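Local coordinates for SGNH hydrolase-type esterase domain-containing protein (Slackia heliotrinireducens DSM 20476, PDB 4S1P) that is of unknown specific function but, as a putative SGNH hydrolase of the GDSL-like lipase/acylhydrolase family, probably hydrolyses ester bonds, at residues M4-L9 against W64-M69. Residues are numbered along the deposited sequence; the frame is centred on the assembly and turned at random.
Sequences MRILML and WDFVVM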
HETATM    1  N   MSE A   4      -7.782 -11.797  14.253  1.00 20.40           N
HETATM    2  CA  MSE A   4      -6.845 -10.817  13.725  1.00 17.36           C
HETATM    3  C   MSE A   4      -7.622  -9.646  13.153  1.00 15.38           C
HETATM    4  O   MSE A   4      -8.622  -9.832  12.505  1.00 17.04           O
HETATM    5  CB  MSE A   4      -6.007 -11.430  12.602  1.00 18.22           C
HETATM    6  CG  MSE A   4      -4.906 -10.470  12.149  1.00 18.01           C
HETATM    7 SE   MSE A   4      -3.922 -11.262  10.627  0.65 20.90          SE
HETATM    8  CE  MSE A   4      -3.026 -12.625  11.658  1.00 28.75           C
ATOM      9  N   ARG A   5      -7.160  -8.434  13.441  1.00 14.32           N
ATOM     10  CA  ARG A   5      -7.786  -7.208  12.940  1.00 14.41           C
ATOM     11  C   ARG A   5      -6.736  -6.395  12.198  1.00 12.87           C
ATOM     12  O   ARG A   5      -5.669  -6.089  12.732  1.00 13.97           O
ATOM     13  CB  ARG A   5      -8.428  -6.385  14.064  1.00 14.27           C
ATOM     14  CG  ARG A   5      -9.425  -7.206  14.903  1.00 15.73           C
ATOM     15  CD  ARG A   5     -10.258  -6.311  15.852  1.00 16.10           C
ATOM     16  NE  ARG A   5     -11.304  -5.601  15.096  1.00 18.85           N
ATOM     17  CZ  ARG A   5     -11.356  -4.284  14.869  1.00 17.83           C
ATOM     18  NH1 ARG A   5     -12.331  -3.815  14.121  1.00 22.17           N
ATOM     19  NH2 ARG A   5     -10.464  -3.439  15.366  1.00 17.69           N
ATOM     20  N   ILE A   6      -7.112  -5.990  10.996  1.00 13.94           N
ATOM     21  CA  ILE A   6      -6.196  -5.302  10.061  1.00 11.43           C
ATOM     22  C   ILE A   6      -6.863  -4.007   9.598  1.00 12.44           C
ATOM     23  O   ILE A   6      -8.005  -4.021   9.137  1.00 12.69           O
ATOM     24  CB  ILE A   6      -5.890  -6.173   8.819  1.00 12.27           C
ATOM     25  CG1 ILE A   6      -5.285  -7.515   9.240  1.00 13.43           C
ATOM     26  CG2 ILE A   6      -4.974  -5.435   7.857  1.00 14.56           C
ATOM     27  CD1 ILE A   6      -5.247  -8.531   8.116  1.00 15.49           C
ATOM     28  N   LEU A   7      -6.161  -2.884   9.737  1.00 11.55           N
ATOM     29  CA  LEU A   7      -6.599  -1.587   9.203  1.00 11.88           C
ATOM     30  C   LEU A   7      -5.769  -1.286   7.972  1.00 11.02           C
ATOM     31  O   LEU A   7      -4.549  -1.328   8.046  1.00 12.25           O
ATOM     32  CB  LEU A   7      -6.370  -0.501  10.242  1.00 11.55           C
ATOM     33  CG  LEU A   7      -6.727   0.918   9.831  1.00 11.77           C
ATOM     34  CD1 LEU A   7      -8.187   1.065   9.438  1.00 14.28           C
ATOM     35  CD2 LEU A   7      -6.340   1.871  10.972  1.00 13.27           C
HETATM   36  N   MSE A   8      -6.427  -1.021   6.853  1.00 11.27           N
HETATM   37  CA  MSE A   8      -5.736  -0.732   5.606  1.00 10.61           C
HETATM   38  C   MSE A   8      -5.996   0.692   5.181  1.00 10.46           C
HETATM   39  O   MSE A   8      -7.141   1.161   5.194  1.00 12.70           O
HETATM   40  CB  MSE A   8      -6.244  -1.636   4.480  1.00 10.95           C
HETATM   41  CG  MSE A   8      -6.144  -3.112   4.850  1.00 11.78           C
HETATM   42 SE   MSE A   8      -6.547  -4.233   3.268  0.65 13.27          SE
HETATM   43  CE  MSE A   8      -4.808  -4.142   2.408  1.00 15.60           C
ATOM     44  N   LEU A   9      -4.916   1.401   4.882  1.00 10.48           N
ATOM     45  CA  LEU A   9      -4.980   2.762   4.427  1.00 11.27           C
ATOM     46  C   LEU A   9      -4.490   2.798   2.982  1.00 12.11           C
ATOM     47  O   LEU A   9      -3.378   2.330   2.693  1.00 12.58           O
ATOM     48  CB  LEU A   9      -4.053   3.638   5.297  1.00 11.08           C
ATOM     49  CG  LEU A   9      -4.086   3.399   6.814  1.00 11.66           C
ATOM     50  CD1 LEU A   9      -3.070   4.325   7.512  1.00 12.91           C
ATOM     51  CD2 LEU A   9      -5.496   3.556   7.358  1.00 12.95           C
ATOM     52  N   TRP A  64      -5.964  -3.126  16.898  1.00 13.01           N
ATOM     53  CA  TRP A  64      -5.459  -3.626  15.606  1.00 12.44           C
ATOM     54  C   TRP A  64      -4.214  -4.455  15.774  1.00 12.79           C
ATOM     55  O   TRP A  64      -3.283  -4.059  16.513  1.00 14.26           O
ATOM     56  CB  TRP A  64      -5.183  -2.440  14.652  1.00 12.63           C
ATOM     57  CG  TRP A  64      -6.342  -1.522  14.525  1.00 12.88           C
ATOM     58  CD1 TRP A  64      -6.544  -0.367  15.198  1.00 14.22           C
ATOM     59  CD2 TRP A  64      -7.529  -1.726  13.733  1.00 13.02           C
ATOM     60  NE1 TRP A  64      -7.765   0.165  14.880  1.00 13.59           N
ATOM     61  CE2 TRP A  64      -8.409  -0.676  14.015  1.00 12.06           C
ATOM     62  CE3 TRP A  64      -7.952  -2.735  12.840  1.00 11.82           C
ATOM     63  CZ2 TRP A  64      -9.670  -0.579  13.405  1.00 13.36           C
ATOM     64  CZ3 TRP A  64      -9.182  -2.645  12.262  1.00 14.46           C
ATOM     65  CH2 TRP A  64     -10.042  -1.569  12.538  1.00 14.57           C
ATOM     66  N   ASP A  65      -4.121  -5.519  14.962  1.00 13.34           N
ATOM     67  CA  ASP A  65      -2.867  -6.278  14.859  1.00 13.42           C
ATOM     68  C   ASP A  65      -1.885  -5.672  13.884  1.00 12.94           C
ATOM     69  O   ASP A  65      -0.681  -5.691  14.097  1.00 13.75           O
ATOM     70  CB  ASP A  65      -3.161  -7.714  14.486  1.00 14.95           C
ATOM     71  CG  ASP A  65      -3.960  -8.421  15.574  1.00 17.74           C
ATOM     72  OD1 ASP A  65      -3.344  -8.799  16.578  1.00 23.54           O
ATOM     73  OD2 ASP A  65      -5.184  -8.510  15.500  1.00 17.87           O
ATOM     74  N   PHE A  66      -2.415  -5.164  12.777  1.00 12.37           N
ATOM     75  CA  PHE A  66      -1.615  -4.600  11.719  1.00 12.66           C
ATOM     76  C   PHE A  66      -2.270  -3.363  11.158  1.00 11.84           C
ATOM     77  O   PHE A  66      -3.488  -3.280  11.112  1.00 12.34           O
ATOM     78  CB  PHE A  66      -1.468  -5.608  10.568  1.00 12.81           C
ATOM     79  CG  PHE A  66      -0.740  -6.876  10.940  1.00 13.72           C
ATOM     80  CD1 PHE A  66       0.637  -6.895  11.027  1.00 13.88           C
ATOM     81  CD2 PHE A  66      -1.432  -8.026  11.217  1.00 14.94           C
ATOM     82  CE1 PHE A  66       1.330  -8.047  11.371  1.00 15.60           C
ATOM     83  CE2 PHE A  66      -0.758  -9.180  11.535  1.00 16.96           C
ATOM     84  CZ  PHE A  66       0.626  -9.197  11.636  1.00 18.14           C
ATOM     85  N   VAL A  67      -1.437  -2.431  10.703  1.00 11.48           N
ATOM     86  CA  VAL A  67      -1.883  -1.275   9.938  1.00 11.06           C
ATOM     87  C   VAL A  67      -1.125  -1.296   8.617  1.00 11.66           C
ATOM     88  O   VAL A  67       0.105  -1.228   8.607  1.00 13.09           O
ATOM     89  CB  VAL A  67      -1.644   0.051  10.646  1.00 11.83           C
ATOM     90  CG1 VAL A  67      -2.088   1.217   9.768  1.00 12.37           C
ATOM     91  CG2 VAL A  67      -2.386   0.081  11.984  1.00 12.29           C
ATOM     92  N   VAL A  68      -1.869  -1.478   7.514  1.00 10.94           N
ATOM     93  CA  VAL A  68      -1.252  -1.582   6.171  1.00 11.21           C
ATOM     94  C   VAL A  68      -1.312  -0.207   5.508  1.00 10.62           C
ATOM     95  O   VAL A  68      -2.366   0.425   5.497  1.00 11.98           O
ATOM     96  CB  VAL A  68      -1.982  -2.603   5.304  1.00 11.44           C
ATOM     97  CG1 VAL A  68      -1.364  -2.704   3.922  1.00 12.59           C
ATOM     98  CG2 VAL A  68      -1.982  -3.956   5.984  1.00 13.03           C
HETATM   99  N   MSE A  69      -0.180   0.230   4.941  1.00 10.78           N
HETATM  100  CA  MSE A  69      -0.070   1.547   4.390  1.00 11.01           C
HETATM  101  C   MSE A  69       0.267   1.479   2.919  1.00 10.29           C
HETATM  102  O   MSE A  69       1.311   0.921   2.550  1.00 11.17           O
HETATM  103  CB  MSE A  69       1.036   2.346   5.096  1.00 11.70           C
HETATM  104  CG  MSE A  69       0.801   2.427   6.605  1.00 12.63           C
HETATM  105 SE   MSE A  69       2.379   3.005   7.603  0.65 14.25          SE
HETATM  106  CE  MSE A  69       3.481   1.432   7.147  1.00 14.95           C
TER
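Arg5 O is gripped by two backbone donors: Asp65 N at 2.8 Å, lying in the carbonyl plane, and Phe66 N, more weakly, at 3.4 Å. Asp65 also returns a bond, its OD2 accepting Arg5 N at 2.9 Å through the anti lone pair, so a carboxylate stands in for a strand carbonyl just before 66-69 begins. Regular parallel pairing follows in the SGNH-type alpha/beta sheet, Leu7 N to Phe66 O, Leu7 O to Val68 N (2.7 Å) and Val68 O to Leu9 N, joining central strand 66-69 to its neighbour 4-10. The Trp64 ring is sandwiched: the Arg5 guanidinium lies over one face in a cation-pi contact, CZ 4.1 Å from the six-membered ring centroid, planes 38° apart, while Leu7 CB makes a CH-pi contact on the opposite face. A bend at chi3 (76°) turns the guanidinium back over the indole. Replacing Trp64 with an alanine would probably deprive Arg5 of its aromatic platform and open a gap beside Leu7 CB. On the Ile6 face, the selenium of selenomethionine Met4 (SE) meets the Phe66 ring edge, 3.9 Å from CE2, a Met-aromatic contact. Salt-bridged to Glu30 and Glu62 while resting on Trp64, the Arg5 guanidinium probably has little freedom to turn.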